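Local coordinates for protein ADP-dependent (S)-NAD(P)H-hydrate dehydratase (Streptococcus mutans, PDB 3BGK) that probably dehydrates the S-form of hydrated NAD(P)H at the expense of ADP, helping to repair this damaged nicotinamide cofactor, at residues 70-82 with 91-105. Sequence-based numbering, arbitrary orientation.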
loop_
_atom_site.group_PDB
_atom_site.type_symbol
_atom_site.label_atom_id
_atom_site.label_comp_id
_atom_site.label_asym_id
_atom_site.label_seq_id
_atom_site.Cartn_x
_atom_site.Cartn_y
_atom_site.Cartn_z
ATOM N N TYR A 70 1.016 14.922 11.745
ATOM C CA TYR A 70 0.377 15.273 10.464
ATOM C C TYR A 70 1.104 14.734 9.216
ATOM O O TYR A 70 1.224 15.427 8.193
ATOM C CB TYR A 70 0.147 16.788 10.387
ATOM C CG TYR A 70 -0.410 17.356 11.675
ATOM C CD1 TYR A 70 0.396 18.101 12.536
ATOM C CD2 TYR A 70 -1.731 17.117 12.048
ATOM C CE1 TYR A 70 -0.109 18.611 13.733
ATOM C CE2 TYR A 70 -2.242 17.613 13.245
ATOM C CZ TYR A 70 -1.426 18.356 14.082
ATOM O OH TYR A 70 -1.937 18.854 15.258
ATOM N N GLY A 71 1.555 13.483 9.303
ATOM C CA GLY A 71 2.265 12.823 8.207
ATOM C C GLY A 71 1.507 12.737 6.890
ATOM O O GLY A 71 2.049 13.074 5.834
ATOM N N GLY A 72 0.253 12.291 6.949
ATOM C CA GLY A 72 -0.575 12.130 5.745
ATOM C C GLY A 72 -0.620 13.352 4.836
ATOM O O GLY A 72 -0.684 13.225 3.607
ATOM N N ALA A 73 -0.578 14.536 5.448
ATOM C CA ALA A 73 -0.589 15.812 4.730
ATOM C C ALA A 73 0.562 15.947 3.733
ATOM O O ALA A 73 0.357 16.388 2.599
ATOM C CB ALA A 73 -0.579 16.976 5.719
ATOM N N ILE A 74 1.770 15.572 4.152
ATOM C CA ILE A 74 2.932 15.676 3.275
ATOM C C ILE A 74 2.919 14.564 2.223
ATOM O O ILE A 74 3.441 14.750 1.126
ATOM C CB ILE A 74 4.267 15.719 4.052
ATOM C CG1 ILE A 74 5.331 16.508 3.273
ATOM C CG2 ILE A 74 4.773 14.308 4.382
ATOM C CD1 ILE A 74 5.039 17.997 3.077
ATOM N N ILE A 75 2.310 13.426 2.561
ATOM C CA ILE A 75 2.122 12.326 1.624
ATOM C C ILE A 75 1.148 12.734 0.522
ATOM O O ILE A 75 1.316 12.342 -0.636
ATOM C CB ILE A 75 1.607 11.034 2.318
ATOM C CG1 ILE A 75 2.639 10.506 3.321
ATOM C CG2 ILE A 75 1.276 9.963 1.286
ATOM C CD1 ILE A 75 2.138 9.356 4.209
HETATM N N MSE A 76 0.140 13.524 0.875
HETATM C CA MSE A 76 -0.877 13.932 -0.096
HETATM C C MSE A 76 -0.400 15.066 -0.984
HETATM O O MSE A 76 -0.741 15.121 -2.165
HETATM C CB MSE A 76 -2.189 14.277 0.594
HETATM C CG MSE A 76 -2.951 13.044 1.028
HETATM SE SE MSE A 76 -4.601 13.442 1.964
HETATM C CE MSE A 76 -3.919 14.350 3.558
ATOM N N ALA A 77 0.407 15.960 -0.422
ATOM C CA ALA A 77 1.064 16.987 -1.220
ATOM C C ALA A 77 2.111 16.349 -2.143
ATOM O O ALA A 77 2.201 16.700 -3.319
ATOM C CB ALA A 77 1.687 18.037 -0.327
ATOM N N ALA A 78 2.880 15.400 -1.612
ATOM C CA ALA A 78 3.864 14.673 -2.414
ATOM C C ALA A 78 3.209 13.964 -3.599
ATOM O O ALA A 78 3.644 14.128 -4.739
ATOM C CB ALA A 78 4.634 13.689 -1.560
ATOM N N LEU A 79 2.162 13.186 -3.319
ATOM C CA LEU A 79 1.390 12.496 -4.351
ATOM C C LEU A 79 0.923 13.444 -5.447
ATOM O O LEU A 79 1.055 13.135 -6.629
ATOM C CB LEU A 79 0.189 11.762 -3.743
ATOM C CG LEU A 79 0.414 10.367 -3.148
ATOM C CD1 LEU A 79 -0.845 9.884 -2.432
ATOM C CD2 LEU A 79 0.840 9.358 -4.213
ATOM N N ALA A 80 0.391 14.599 -5.056
ATOM C CA ALA A 80 -0.072 15.580 -6.025
ATOM C C ALA A 80 1.079 16.155 -6.846
ATOM O O ALA A 80 0.959 16.330 -8.061
ATOM C CB ALA A 80 -0.840 16.690 -5.338
ATOM N N CYS A 81 2.196 16.427 -6.177
ATOM C CA CYS A 81 3.339 17.067 -6.817
ATOM C C CYS A 81 3.972 16.184 -7.881
ATOM O O CYS A 81 4.312 16.667 -8.962
ATOM C CB CYS A 81 4.387 17.472 -5.780
ATOM S SG CYS A 81 5.683 18.520 -6.464
ATOM N N VAL A 82 4.126 14.894 -7.572
ATOM C CA VAL A 82 4.715 13.933 -8.510
ATOM C C VAL A 82 3.772 13.735 -9.686
ATOM O O VAL A 82 4.188 13.770 -10.849
ATOM C CB VAL A 82 5.041 12.571 -7.840
ATOM C CG1 VAL A 82 5.607 11.587 -8.855
ATOM C CG2 VAL A 82 6.040 12.756 -6.720
ATOM N N VAL A 91 11.207 14.979 -0.159
ATOM C CA VAL A 91 10.394 15.263 1.015
ATOM C C VAL A 91 11.242 15.274 2.289
ATOM O O VAL A 91 11.958 14.309 2.580
ATOM C CB VAL A 91 9.249 14.234 1.172
ATOM C CG1 VAL A 91 8.262 14.690 2.241
ATOM C CG2 VAL A 91 8.527 14.003 -0.156
ATOM N N ALA A 92 11.168 16.379 3.027
ATOM C CA ALA A 92 11.742 16.475 4.361
ATOM C C ALA A 92 10.607 16.288 5.363
ATOM O O ALA A 92 9.723 17.143 5.494
ATOM C CB ALA A 92 12.420 17.826 4.561
ATOM N N THR A 93 10.623 15.166 6.067
ATOM C CA THR A 93 9.476 14.785 6.867
ATOM C C THR A 93 9.905 14.085 8.156
ATOM O O THR A 93 11.104 13.916 8.415
ATOM C CB THR A 93 8.460 13.942 6.024
ATOM O OG1 THR A 93 7.297 13.655 6.801
ATOM C CG2 THR A 93 9.071 12.632 5.527
ATOM N N HIS A 94 8.934 13.702 8.978
ATOM C CA HIS A 94 9.255 12.986 10.197
ATOM C C HIS A 94 9.782 11.584 9.878
ATOM O O HIS A 94 9.182 10.836 9.105
ATOM C CB HIS A 94 8.050 12.931 11.143
ATOM C CG HIS A 94 8.359 12.322 12.476
ATOM N ND1 HIS A 94 8.999 13.016 13.483
ATOM C CD2 HIS A 94 8.124 11.083 12.966
ATOM C CE1 HIS A 94 9.144 12.230 14.537
ATOM N NE2 HIS A 94 8.622 11.052 14.249
ATOM N N LYS A 95 10.932 11.268 10.470
ATOM C CA LYS A 95 11.534 9.935 10.482
ATOM C C LYS A 95 10.511 8.784 10.398
ATOM O O LYS A 95 10.619 7.922 9.522
ATOM C CB LYS A 95 12.406 9.832 11.748
ATOM C CG LYS A 95 12.891 8.451 12.169
ATOM C CD LYS A 95 13.336 8.487 13.640
ATOM N N ASP A 96 9.518 8.788 11.291
ATOM C CA ASP A 96 8.508 7.706 11.379
ATOM C C ASP A 96 7.392 7.773 10.317
ATOM O O ASP A 96 6.435 7.006 10.366
ATOM C CB ASP A 96 7.875 7.673 12.783
ATOM C CG ASP A 96 8.912 7.577 13.909
ATOM O OD1 ASP A 96 8.539 7.831 15.076
ATOM O OD2 ASP A 96 10.092 7.252 13.637
ATOM N N ASN A 97 7.528 8.688 9.360
ATOM C CA ASN A 97 6.512 8.918 8.337
ATOM C C ASN A 97 7.028 8.593 6.930
ATOM O O ASN A 97 6.265 8.597 5.956
ATOM C CB ASN A 97 6.029 10.370 8.422
ATOM C CG ASN A 97 4.955 10.693 7.411
ATOM O OD1 ASN A 97 3.935 10.008 7.321
ATOM N ND2 ASN A 97 5.176 11.753 6.645
ATOM N N ILE A 98 8.324 8.306 6.840
ATOM C CA ILE A 98 8.977 7.993 5.563
ATOM C C ILE A 98 8.472 6.677 4.953
ATOM O O ILE A 98 8.276 6.598 3.733
ATOM C CB ILE A 98 10.526 7.995 5.705
ATOM C CG1 ILE A 98 11.030 9.427 5.917
ATOM C CG2 ILE A 98 11.201 7.367 4.474
ATOM C CD1 ILE A 98 12.325 9.528 6.695
ATOM N N THR A 99 8.250 5.665 5.794
ATOM C CA THR A 99 7.766 4.361 5.330
ATOM C C THR A 99 6.395 4.476 4.657
ATOM O O THR A 99 6.168 3.910 3.576
ATOM C CB THR A 99 7.694 3.325 6.479
ATOM O OG1 THR A 99 8.990 3.162 7.057
ATOM C CG2 THR A 99 7.219 1.967 5.969
ATOM N N ALA A 100 5.488 5.195 5.315
ATOM C CA ALA A 100 4.140 5.417 4.805
ATOM C C ALA A 100 4.164 6.210 3.500
ATOM O O ALA A 100 3.421 5.897 2.568
ATOM C CB ALA A 100 3.278 6.113 5.853
ATOM N N LEU A 101 5.034 7.216 3.426
ATOM C CA LEU A 101 5.212 7.985 2.196
ATOM C C LEU A 101 5.643 7.071 1.058
ATOM O O LEU A 101 5.088 7.135 -0.044
ATOM C CB LEU A 101 6.239 9.112 2.363
ATOM C CG LEU A 101 6.552 9.883 1.068
ATOM C CD1 LEU A 101 5.635 11.074 0.876
ATOM C CD2 LEU A 101 7.985 10.317 1.023
ATOM N N HIS A 102 6.628 6.216 1.327
ATOM C CA HIS A 102 7.138 5.321 0.289
ATOM C C HIS A 102 6.188 4.199 -0.077
ATOM O O HIS A 102 6.268 3.667 -1.188
ATOM C CB HIS A 102 8.520 4.788 0.631
ATOM C CG HIS A 102 9.609 5.760 0.327
ATOM N ND1 HIS A 102 10.756 5.852 1.080
ATOM C CD2 HIS A 102 9.709 6.708 -0.633
ATOM C CE1 HIS A 102 11.526 6.803 0.588
ATOM N NE2 HIS A 102 10.918 7.333 -0.458
ATOM N N SER A 103 5.278 3.858 0.831
ATOM C CA SER A 103 4.220 2.911 0.498
ATOM C C SER A 103 3.399 3.467 -0.660
ATOM O O SER A 103 2.999 2.721 -1.546
ATOM C CB SER A 103 3.329 2.602 1.707
ATOM O OG SER A 103 2.504 3.710 2.049
ATOM N N HIS A 104 3.176 4.781 -0.655
ATOM C CA HIS A 104 2.383 5.456 -1.690
ATOM C C HIS A 104 3.214 5.859 -2.891
ATOM O O HIS A 104 2.720 5.852 -4.024
ATOM C CB HIS A 104 1.742 6.729 -1.129
ATOM C CG HIS A 104 0.617 6.474 -0.182
ATOM N ND1 HIS A 104 -0.679 6.273 -0.608
ATOM C CD2 HIS A 104 0.589 6.388 1.169
ATOM C CE1 HIS A 104 -1.457 6.071 0.440
ATOM N NE2 HIS A 104 -0.713 6.132 1.530
ATOM N N LEU A 105 4.470 6.218 -2.624
ATOM C CA LEU A 105 5.282 7.010 -3.557
ATOM C C LEU A 105 6.795 6.752 -3.427
ATOM O O LEU A 105 7.522 7.567 -2.848
ATOM C CB LEU A 105 4.973 8.498 -3.341
ATOM C CG LEU A 105 5.324 9.555 -4.388
ATOM C CD1 LEU A 105 4.401 9.474 -5.609
ATOM C CD2 LEU A 105 5.229 10.912 -3.736
#
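Ile75 reaches from helix 71-82 into the side of helix 98-104, and its two branches do different work. With CG1 anti to its carbonyl carbon (chi1 -64°), the extended arm carries CD1 to Ala100 CB at 3.8 Å, a small methyl that leaves room for it. The other branch, CG2, meets the His104 ring obliquely, 3.6 Å from CD2, while Leu79 CD1 lies near ND1; NE2 is hydrogen-bonded to the backbone oxygen of His102 of a neighbouring subunit. Ala78, with only a methyl, lets Leu101 CD1 and Leu105 CD2 close in, the latter 3.6 Å from Ala78 CB. Leu105, just past the helix, has CG anti to its backbone N (chi1 -162°) and sends CD1 between Leu79 and Val82 and CD2 against Ala78 and Val82. On the strand side, Ile74 and Val91 lie alongside with their side chains antiparallel, CG1 to CG1 at 3.6 Å, packing helix onto sheet in the beta-alpha-beta unit of strands 60-64 and 88-93. Gly71, having no side chain, lets Asn97 OD1 come within 3.4 Å of its CA. Asn97 ND2 donates in its amide plane to Thr93 OG1 (2.9 Å, N-H...O angle 164°), itself hydrogen-bonded to Gly65 O, and only weakly to Gly71 O. The interface is thus mainly apolar; one amide, probably oriented chiefly by the threonine, serves its polar end, and the histidine ties the packing to the tetramer.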